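Local coordinates for competence/damage-inducible protein CinA (Agrobacterium tumefaciens, PDB 2A9S) that is of unknown function but belongs to the competence/damage-inducible CinA family, whose C-terminal domain probably acts as a nicotinamide-nucleotide amidase, at residues I17-V28 with L43-D54; C34-L43 with R151-L162. One frame throughout, in Å; residues are numbered along the deposited sequence.

Interaction 1. Residues I17-V28 with L43-D54; sequences IITDFTPLGLMV and LTEIAGSSAVVD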
loop_
_atom_site.group_PDB
_atom_site.type_symbol
_atom_site.label_atom_id
_atom_site.label_comp_id
_atom_site.label_asym_id
_atom_site.label_seq_id
_atom_site.Cartn_x
_atom_site.Cartn_y
_atom_site.Cartn_z
ATOM N N ILE A 17 15.633 7.600 -4.887
ATOM C CA ILE A 17 15.744 6.388 -4.084
ATOM C C ILE A 17 15.995 5.165 -4.989
ATOM O O ILE A 17 16.897 4.360 -4.711
ATOM C CB ILE A 17 14.508 6.194 -3.200
ATOM C CG1 ILE A 17 14.490 7.297 -2.102
ATOM C CG2 ILE A 17 14.493 4.799 -2.589
ATOM C CD1 ILE A 17 13.089 7.488 -1.463
ATOM N N ILE A 18 15.203 5.021 -6.053
ATOM C CA ILE A 18 15.348 3.858 -6.941
ATOM C C ILE A 18 16.741 3.926 -7.591
ATOM O O ILE A 18 17.445 2.912 -7.654
ATOM C CB ILE A 18 14.229 3.792 -8.006
ATOM C CG1 ILE A 18 12.827 3.736 -7.346
ATOM C CG2 ILE A 18 14.413 2.603 -8.926
ATOM C CD1 ILE A 18 12.657 2.723 -6.244
ATOM N N THR A 19 17.135 5.127 -8.014
ATOM C CA THR A 19 18.402 5.303 -8.711
ATOM C C THR A 19 19.609 4.969 -7.806
ATOM O O THR A 19 20.535 4.289 -8.226
ATOM C CB THR A 19 18.494 6.716 -9.315
ATOM O OG1 THR A 19 17.352 6.937 -10.173
ATOM C CG2 THR A 19 19.751 6.836 -10.146
ATOM N N ASP A 20 19.556 5.435 -6.561
ATOM C CA ASP A 20 20.630 5.232 -5.582
ATOM C C ASP A 20 20.680 3.794 -5.070
ATOM O O ASP A 20 21.765 3.195 -4.966
ATOM C CB ASP A 20 20.479 6.208 -4.408
ATOM C CG ASP A 20 21.079 7.592 -4.687
ATOM O OD1 ASP A 20 21.831 7.783 -5.684
ATOM O OD2 ASP A 20 20.811 8.502 -3.872
ATOM N N PHE A 21 19.510 3.236 -4.728
ATOM C CA PHE A 21 19.487 1.968 -4.022
ATOM C C PHE A 21 19.819 0.825 -4.981
ATOM O O PHE A 21 20.346 -0.205 -4.560
ATOM C CB PHE A 21 18.131 1.736 -3.360
ATOM C CG PHE A 21 17.910 2.554 -2.107
ATOM C CD1 PHE A 21 18.588 3.742 -1.891
ATOM C CD2 PHE A 21 16.984 2.138 -1.164
ATOM C CE1 PHE A 21 18.356 4.494 -0.731
ATOM C CE2 PHE A 21 16.749 2.889 -0.007
ATOM C CZ PHE A 21 17.427 4.059 0.205
ATOM N N THR A 22 19.509 0.998 -6.259
ATOM C CA THR A 22 19.723 -0.124 -7.205
ATOM C C THR A 22 21.217 -0.562 -7.250
ATOM O O THR A 22 21.508 -1.745 -7.021
ATOM C CB THR A 22 19.136 0.144 -8.616
ATOM O OG1 THR A 22 17.689 0.292 -8.548
ATOM C CG2 THR A 22 19.483 -1.025 -9.548
ATOM N N PRO A 23 22.159 0.363 -7.566
ATOM C CA PRO A 23 23.577 -0.070 -7.598
ATOM C C PRO A 23 24.156 -0.456 -6.241
ATOM O O PRO A 23 25.151 -1.186 -6.189
ATOM C CB PRO A 23 24.320 1.152 -8.164
ATOM C CG PRO A 23 23.434 2.336 -7.818
ATOM C CD PRO A 23 22.012 1.769 -7.990
ATOM N N LEU A 24 23.543 0.037 -5.175
ATOM C CA LEU A 24 23.903 -0.358 -3.831
ATOM C C LEU A 24 23.331 -1.725 -3.400
ATOM O O LEU A 24 23.741 -2.276 -2.366
ATOM C CB LEU A 24 23.519 0.764 -2.840
ATOM C CG LEU A 24 24.319 2.085 -2.908
ATOM C CD1 LEU A 24 23.657 3.188 -2.083
ATOM C CD2 LEU A 24 25.743 1.842 -2.438
ATOM N N GLY A 25 22.402 -2.269 -4.190
ATOM C CA GLY A 25 21.766 -3.564 -3.904
ATOM C C GLY A 25 20.869 -3.488 -2.679
ATOM O O GLY A 25 20.705 -4.470 -1.947
ATOM N N LEU A 26 20.276 -2.324 -2.449
ATOM C CA LEU A 26 19.453 -2.135 -1.252
ATOM C C LEU A 26 17.957 -2.180 -1.573
ATOM O O LEU A 26 17.526 -1.755 -2.658
ATOM C CB LEU A 26 19.785 -0.800 -0.581
ATOM C CG LEU A 26 21.267 -0.559 -0.245
ATOM C CD1 LEU A 26 21.477 0.903 0.111
ATOM C CD2 LEU A 26 21.809 -1.537 0.827
ATOM N N MET A 27 17.179 -2.644 -0.601
ATOM C CA MET A 27 15.740 -2.734 -0.765
ATOM C C MET A 27 15.043 -2.070 0.409
ATOM O O MET A 27 15.634 -1.912 1.501
ATOM C CB MET A 27 15.260 -4.180 -0.907
ATOM C CG MET A 27 15.809 -4.901 -2.166
ATOM S SD MET A 27 15.046 -6.522 -2.449
ATOM C CE MET A 27 13.597 -5.964 -3.347
ATOM N N VAL A 28 13.779 -1.699 0.174
ATOM C CA VAL A 28 12.986 -0.966 1.149
ATOM C C VAL A 28 11.654 -1.671 1.397
ATOM O O VAL A 28 11.097 -2.309 0.483
ATOM C CB VAL A 28 12.724 0.502 0.678
ATOM C CG1 VAL A 28 12.014 0.532 -0.669
ATOM C CG2 VAL A 28 11.943 1.301 1.752
ATOM N N LEU A 43 6.870 5.219 -4.695
ATOM C CA LEU A 43 8.094 4.503 -5.086
ATOM C C LEU A 43 7.903 3.661 -6.352
ATOM O O LEU A 43 8.809 3.576 -7.206
ATOM C CB LEU A 43 8.559 3.605 -3.953
ATOM C CG LEU A 43 9.165 4.398 -2.788
ATOM C CD1 LEU A 43 9.146 3.501 -1.563
ATOM C CD2 LEU A 43 10.616 4.842 -3.099
ATOM N N THR A 44 6.710 3.067 -6.493
ATOM C CA THR A 44 6.501 2.130 -7.593
ATOM C C THR A 44 6.004 2.857 -8.853
ATOM O O THR A 44 5.758 2.230 -9.879
ATOM C CB THR A 44 5.587 0.977 -7.206
ATOM O OG1 THR A 44 4.340 1.488 -6.756
ATOM C CG2 THR A 44 6.190 0.142 -6.054
ATOM N N GLU A 45 5.890 4.186 -8.797
ATOM C CA GLU A 45 5.724 4.978 -10.034
ATOM C C GLU A 45 6.987 4.927 -10.943
ATOM O O GLU A 45 6.907 5.142 -12.158
ATOM C CB GLU A 45 5.365 6.429 -9.691
ATOM C CG GLU A 45 3.882 6.598 -9.330
ATOM C CD GLU A 45 2.968 6.371 -10.553
ATOM O OE1 GLU A 45 2.945 7.230 -11.499
ATOM O OE2 GLU A 45 2.255 5.352 -10.545
ATOM N N ILE A 46 8.129 4.605 -10.346
ATOM C CA ILE A 46 9.418 4.624 -11.019
ATOM C C ILE A 46 9.763 3.294 -11.714
ATOM O O ILE A 46 9.783 2.221 -11.081
ATOM C CB ILE A 46 10.515 5.003 -10.007
ATOM C CG1 ILE A 46 10.109 6.268 -9.202
ATOM C CG2 ILE A 46 11.908 5.062 -10.681
ATOM C CD1 ILE A 46 9.887 7.503 -10.016
ATOM N N ALA A 47 10.015 3.363 -13.020
ATOM C CA ALA A 47 10.459 2.180 -13.741
ATOM C C ALA A 47 11.794 1.714 -13.152
ATOM O O ALA A 47 12.690 2.523 -12.890
ATOM C CB ALA A 47 10.568 2.451 -15.240
ATOM N N GLY A 48 11.886 0.413 -12.900
ATOM C CA GLY A 48 13.025 -0.166 -12.180
ATOM C C GLY A 48 12.804 -0.324 -10.687
ATOM O O GLY A 48 13.618 -0.931 -9.991
ATOM N N SER A 49 11.687 0.207 -10.181
ATOM C CA SER A 49 11.394 0.094 -8.745
ATOM C C SER A 49 11.280 -1.350 -8.186
ATOM O O SER A 49 11.482 -1.586 -6.995
ATOM C CB SER A 49 10.174 0.919 -8.384
ATOM O OG SER A 49 9.023 0.462 -9.048
ATOM N N SER A 50 10.990 -2.309 -9.061
ATOM C CA SER A 50 10.898 -3.717 -8.674
ATOM C C SER A 50 12.224 -4.226 -8.102
ATOM O O SER A 50 12.227 -5.162 -7.314
ATOM C CB SER A 50 10.510 -4.565 -9.878
ATOM O OG SER A 50 11.382 -4.245 -10.942
ATOM N N ALA A 51 13.338 -3.582 -8.453
ATOM C CA ALA A 51 14.636 -3.984 -7.923
ATOM C C ALA A 51 14.801 -3.609 -6.458
ATOM O O ALA A 51 15.653 -4.181 -5.758
ATOM C CB ALA A 51 15.757 -3.345 -8.733
ATOM N N VAL A 52 13.996 -2.640 -6.008
ATOM C CA VAL A 52 14.242 -1.953 -4.733
ATOM C C VAL A 52 13.101 -2.158 -3.734
ATOM O O VAL A 52 13.335 -2.280 -2.541
ATOM C CB VAL A 52 14.462 -0.426 -4.965
ATOM C CG1 VAL A 52 14.496 0.378 -3.623
ATOM C CG2 VAL A 52 15.728 -0.175 -5.789
ATOM N N VAL A 53 11.860 -2.174 -4.218
ATOM C CA VAL A 53 10.742 -2.230 -3.296
ATOM C C VAL A 53 10.429 -3.694 -2.961
ATOM O O VAL A 53 10.052 -4.477 -3.834
ATOM C CB VAL A 53 9.507 -1.469 -3.835
ATOM C CG1 VAL A 53 8.383 -1.560 -2.823
ATOM C CG2 VAL A 53 9.821 -0.019 -4.100
ATOM N N ASP A 54 10.605 -4.063 -1.705
ATOM C CA ASP A 54 10.443 -5.452 -1.313
ATOM C C ASP A 54 8.983 -5.755 -1.027
ATOM O O ASP A 54 8.379 -6.574 -1.732
ATOM C CB ASP A 54 11.336 -5.781 -0.139
ATOM C CG ASP A 54 11.254 -7.257 0.268
ATOM O OD1 ASP A 54 11.556 -8.111 -0.602
ATOM O OD2 ASP A 54 10.898 -7.532 1.434
HETATM O O HOH W 1 16.224 -0.287 -10.973
HETATM O O HOH W 2 18.188 -3.231 -4.945
#

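Interaction 2. Residues C34-L43 with R151-L162; sequences CTGGLIAGAL and RLATVRTALEML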
loop_
_atom_site.group_PDB
_atom_site.type_symbol
_atom_site.label_atom_id
_atom_site.label_comp_id
_atom_site.label_asym_id
_atom_site.label_seq_id
_atom_site.Cartn_x
_atom_site.Cartn_y
_atom_site.Cartn_z
ATOM N N CYS A 34 -1.592 6.276 7.954
ATOM C CA CYS A 34 -2.302 7.440 7.426
ATOM C C CYS A 34 -2.180 7.678 5.916
ATOM O O CYS A 34 -3.112 8.225 5.341
ATOM C CB CYS A 34 -1.899 8.697 8.187
ATOM S SG CYS A 34 -0.140 9.015 8.142
ATOM N N THR A 35 -1.062 7.263 5.294
ATOM C CA THR A 35 -0.861 7.443 3.822
ATOM C C THR A 35 -1.522 6.345 2.996
ATOM O O THR A 35 -1.608 6.441 1.773
ATOM C CB THR A 35 0.637 7.461 3.427
ATOM O OG1 THR A 35 1.309 6.340 4.041
ATOM C CG2 THR A 35 1.307 8.787 3.858
ATOM N N GLY A 36 -1.972 5.296 3.668
ATOM C CA GLY A 36 -2.835 4.259 3.050
ATOM C C GLY A 36 -2.266 3.497 1.843
ATOM O O GLY A 36 -3.031 2.907 1.064
ATOM N N GLY A 37 -0.941 3.492 1.691
ATOM C CA GLY A 37 -0.303 2.812 0.564
ATOM C C GLY A 37 0.373 3.757 -0.427
ATOM O O GLY A 37 1.048 3.289 -1.347
ATOM N N LEU A 38 0.171 5.074 -0.272
ATOM C CA LEU A 38 0.738 6.052 -1.209
ATOM C C LEU A 38 2.259 6.145 -1.157
ATOM O O LEU A 38 2.850 6.615 -2.120
ATOM C CB LEU A 38 0.153 7.451 -1.011
ATOM C CG LEU A 38 -1.357 7.554 -1.227
ATOM C CD1 LEU A 38 -1.847 9.013 -0.997
ATOM C CD2 LEU A 38 -1.709 7.044 -2.641
ATOM N N ILE A 39 2.887 5.709 -0.053
ATOM C CA ILE A 39 4.358 5.747 -0.042
ATOM C C ILE A 39 4.892 4.668 -0.996
ATOM O O ILE A 39 5.724 4.970 -1.882
ATOM C CB ILE A 39 4.982 5.581 1.381
ATOM C CG1 ILE A 39 4.510 6.696 2.334
ATOM C CG2 ILE A 39 6.536 5.564 1.251
ATOM C CD1 ILE A 39 5.029 6.526 3.728
ATOM N N ALA A 40 4.436 3.414 -0.804
ATOM C CA ALA A 40 4.743 2.346 -1.774
ATOM C C ALA A 40 4.279 2.774 -3.175
ATOM O O ALA A 40 4.987 2.507 -4.152
ATOM C CB ALA A 40 4.111 1.025 -1.362
ATOM N N GLY A 41 3.117 3.438 -3.258
ATOM C CA GLY A 41 2.563 3.905 -4.539
ATOM C C GLY A 41 3.548 4.839 -5.253
ATOM O O GLY A 41 3.871 4.666 -6.432
ATOM N N ALA A 42 4.047 5.821 -4.515
ATOM C CA ALA A 42 5.008 6.770 -5.053
ATOM C C ALA A 42 6.305 6.096 -5.511
ATOM O O ALA A 42 6.768 6.355 -6.603
ATOM C CB ALA A 42 5.272 7.906 -4.074
ATOM N N LEU A 43 6.870 5.219 -4.695
ATOM C CA LEU A 43 8.094 4.503 -5.086
ATOM C C LEU A 43 7.903 3.661 -6.352
ATOM O O LEU A 43 8.809 3.576 -7.206
ATOM C CB LEU A 43 8.559 3.605 -3.953
ATOM C CG LEU A 43 9.165 4.398 -2.788
ATOM C CD1 LEU A 43 9.146 3.501 -1.563
ATOM C CD2 LEU A 43 10.616 4.842 -3.099
ATOM N N ARG A 151 -1.500 13.699 3.561
ATOM C CA ARG A 151 -0.997 12.433 3.026
ATOM C C ARG A 151 0.201 12.639 2.090
ATOM O O ARG A 151 1.239 11.955 2.193
ATOM C CB ARG A 151 -2.135 11.643 2.367
ATOM C CG ARG A 151 -3.079 11.070 3.446
ATOM C CD ARG A 151 -4.493 10.824 2.885
ATOM N NE ARG A 151 -4.583 10.041 1.665
ATOM C CZ ARG A 151 -4.671 8.706 1.607
ATOM N NH1 ARG A 151 -4.569 7.948 2.721
ATOM N NH2 ARG A 151 -4.843 8.131 0.424
ATOM N N LEU A 152 0.086 13.616 1.195
ATOM C CA LEU A 152 1.186 13.857 0.258
ATOM C C LEU A 152 2.393 14.449 0.998
ATOM O O LEU A 152 3.534 14.094 0.700
ATOM C CB LEU A 152 0.744 14.734 -0.914
ATOM C CG LEU A 152 -0.253 14.013 -1.843
ATOM C CD1 LEU A 152 -0.765 15.000 -2.877
ATOM C CD2 LEU A 152 0.397 12.774 -2.484
ATOM N N ALA A 153 2.146 15.340 1.961
ATOM C CA ALA A 153 3.211 15.914 2.782
ATOM C C ALA A 153 3.964 14.798 3.520
ATOM O O ALA A 153 5.212 14.802 3.599
ATOM C CB ALA A 153 2.611 16.899 3.821
ATOM N N THR A 154 3.198 13.823 3.999
ATOM C CA THR A 154 3.790 12.660 4.674
ATOM C C THR A 154 4.653 11.811 3.725
ATOM O O THR A 154 5.776 11.386 4.091
ATOM C CB THR A 154 2.697 11.795 5.377
ATOM O OG1 THR A 154 2.036 12.596 6.365
ATOM C CG2 THR A 154 3.315 10.548 6.088
ATOM N N VAL A 155 4.143 11.568 2.519
ATOM C CA VAL A 155 4.903 10.817 1.498
ATOM C C VAL A 155 6.243 11.506 1.259
ATOM O O VAL A 155 7.301 10.856 1.316
ATOM C CB VAL A 155 4.109 10.625 0.154
ATOM C CG1 VAL A 155 5.034 10.060 -0.926
ATOM C CG2 VAL A 155 2.841 9.710 0.342
ATOM N N ARG A 156 6.202 12.829 1.041
ATOM C CA ARG A 156 7.429 13.597 0.849
ATOM C C ARG A 156 8.441 13.367 2.001
ATOM O O ARG A 156 9.610 12.972 1.790
ATOM C CB ARG A 156 7.103 15.086 0.709
ATOM C CG ARG A 156 8.409 15.930 0.541
ATOM C CD ARG A 156 8.113 17.406 0.375
ATOM N NE ARG A 156 7.346 17.651 -0.834
ATOM C CZ ARG A 156 6.069 18.026 -0.840
ATOM N NH1 ARG A 156 5.443 18.246 0.318
ATOM N NH2 ARG A 156 5.421 18.206 -1.998
ATOM N N THR A 157 8.006 13.601 3.231
ATOM C CA THR A 157 8.926 13.461 4.366
ATOM C C THR A 157 9.460 12.027 4.480
ATOM O O THR A 157 10.640 11.839 4.774
ATOM C CB THR A 157 8.244 13.892 5.677
ATOM O OG1 THR A 157 7.688 15.212 5.512
ATOM C CG2 THR A 157 9.244 13.860 6.851
ATOM N N ALA A 158 8.588 11.033 4.265
ATOM C CA ALA A 158 8.958 9.611 4.305
ATOM C C ALA A 158 10.112 9.328 3.326
ATOM O O ALA A 158 11.116 8.663 3.674
ATOM C CB ALA A 158 7.743 8.773 3.957
ATOM N N LEU A 159 9.982 9.867 2.113
ATOM C CA LEU A 159 11.004 9.661 1.074
ATOM C C LEU A 159 12.312 10.375 1.422
ATOM O O LEU A 159 13.391 9.788 1.268
ATOM C CB LEU A 159 10.466 10.064 -0.309
ATOM C CG LEU A 159 9.216 9.258 -0.770
ATOM C CD1 LEU A 159 8.852 9.698 -2.174
ATOM C CD2 LEU A 159 9.388 7.713 -0.711
ATOM N N GLU A 160 12.207 11.600 1.939
ATOM C CA GLU A 160 13.367 12.352 2.458
ATOM C C GLU A 160 14.141 11.556 3.501
ATOM O O GLU A 160 15.383 11.470 3.449
ATOM C CB GLU A 160 12.916 13.702 3.037
ATOM C CG GLU A 160 12.450 14.665 1.939
ATOM C CD GLU A 160 11.780 15.922 2.502
ATOM O OE1 GLU A 160 11.478 15.963 3.724
ATOM O OE2 GLU A 160 11.564 16.874 1.719
ATOM N N MET A 161 13.411 10.930 4.420
ATOM C CA MET A 161 14.010 10.119 5.470
ATOM C C MET A 161 14.696 8.848 4.980
ATOM O O MET A 161 15.766 8.490 5.504
ATOM C CB MET A 161 12.982 9.785 6.551
ATOM C CG MET A 161 12.526 11.009 7.337
ATOM S SD MET A 161 11.126 10.644 8.416
ATOM C CE MET A 161 11.839 9.471 9.583
ATOM N N LEU A 162 14.097 8.143 4.016
ATOM C CA LEU A 162 14.767 6.987 3.400
ATOM C C LEU A 162 16.125 7.399 2.817
ATOM O O LEU A 162 17.147 6.710 3.021
ATOM C CB LEU A 162 13.897 6.355 2.314
ATOM C CG LEU A 162 12.792 5.449 2.842
ATOM C CD1 LEU A 162 11.888 4.994 1.645
ATOM C CD2 LEU A 162 13.400 4.258 3.562
#

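Interaction 1. Residues I17-V28 with L43-D54
The two torsions of Ile18 (chi1 -58°, chi2 -49°) bend CD1 back toward the type II turn Ile46-Ser49 and the 3-10 segment after it. CD1 settles 3.7 Å from Ser49 CB and also touches Val52 CB. The side chains of Ile18 and Ile46 slide past each other in opposite directions, with Ile18 CG1 3.7 Å from Ile46 CG2. Leu43 CD2 meets Ile17 CG2 at 3.9 Å, the two side chains crossing at about a right angle. Val52 CG1 leans on Phe21 CB and Val28 CG1. The Val52 and Thr22 side chains also cross at about a right angle, with Val52 CG2 3.4 Å from Thr22 OG1. That hydroxyl donates to Ile18 O, which also accepts from Thr22 N on the opposite face of its plane. A water donates to both Thr22 OG1 and Gly48 O. A second water links Leu26 O and Ala51 O in the same way.

The chain leaves the helix through a Schellman motif at Gly25 and then enters a parallel strand pairing. Val28 N donates to Val52 O (2.8 Å), and Asp54 N donates to Val28 O (2.8 Å), the second nearly straight, the first a little bent. Met27 bends at chi3 (85°), which lays CE 3.6 Å from Ala51 O and also against Asp54 CB. The carboxylate of Asp54 bonds to Arg99 N.

The contact thus joins the C-terminal end of helix 8-24 to the connection from helix 38-43 into strand 53-59, outermost of the sheet within this chain. Helix 147-167 packs on Ile17 and Phe21. Phe102 of the central strand 102-108 meets the Phe21 ring.

Interaction 2. Residues C34-L43 with R151-L162
Val155 lays its CG2 methyl over the first turn of helix 38-43, 3.8 Å from Leu38 CB and 4.0 Å from Ile39 CG1. This is helix-helix packing within an alpha/beta fold, on one side of its mixed sheet. Helix 38-43 and the 151-162 part of helix 147-167 cross at -63°, the segment axes 9.7 Å apart at closest approach. The other Val155 methyl, CG1, meets Ala42 CB. Ile39 holds an extended chain (chi2 177°), which carries CD1 to 3.5 Å from Ala158 CB. Its CG2 branch turns to Leu159 CD2, which Leu43 CG also touches. The Ile39 and Leu159 side chains run past each other in opposite directions, and so do those of Leu43 and Leu159.

Before the helix, a type I' turn from Thr35 to Leu38 uses positive phi at Gly36 and Gly37, the N-cap residue. Glu32 binds the hydroxyl of Thr35 and the backbone N atoms of Ile39 and Ala40, so its carboxylate anchors the helix start. The Thr35 methyl, CG2, presses tightly on Thr154 CG2 (3.5 Å). Val106 of strand 102-108 lies against both threonines.

Arg151 lies at the end of the contact where Cys34 sits. NE forms a salt bridge with Glu45 of the second subunit, and NH1 bonds to its Thr44 OG1. Leu38 CD1 covers one guanidinium face, 3.4 Å from NH2. Arg151 NH1 also donates a bent hydrogen bond to Cys34 O (3.0 Å, 139° at the hydrogen).

Interaction 2 is fully buried near the middle of the chain. Interaction 1 is partly buried at the periphery, with some residues exposed. Leu43 belongs to both and packs on Ile17 in one and Leu159 in the other. Helix 147-167 bridges them too, since Ile17 CD1 and Val28 CG2 rest on Leu162. The chemistry follows the place. Interaction 1 mixes an aliphatic cluster with parallel strand pairing and two waters, one between helix and loop and one beside the start of the strand pairing. Interaction 2 is mostly methyl packing between helices, with one arginine bond at its end. Both reach the second subunit: Thr44 and Glu45 of 43-54 take the Arg151 of the partner chain.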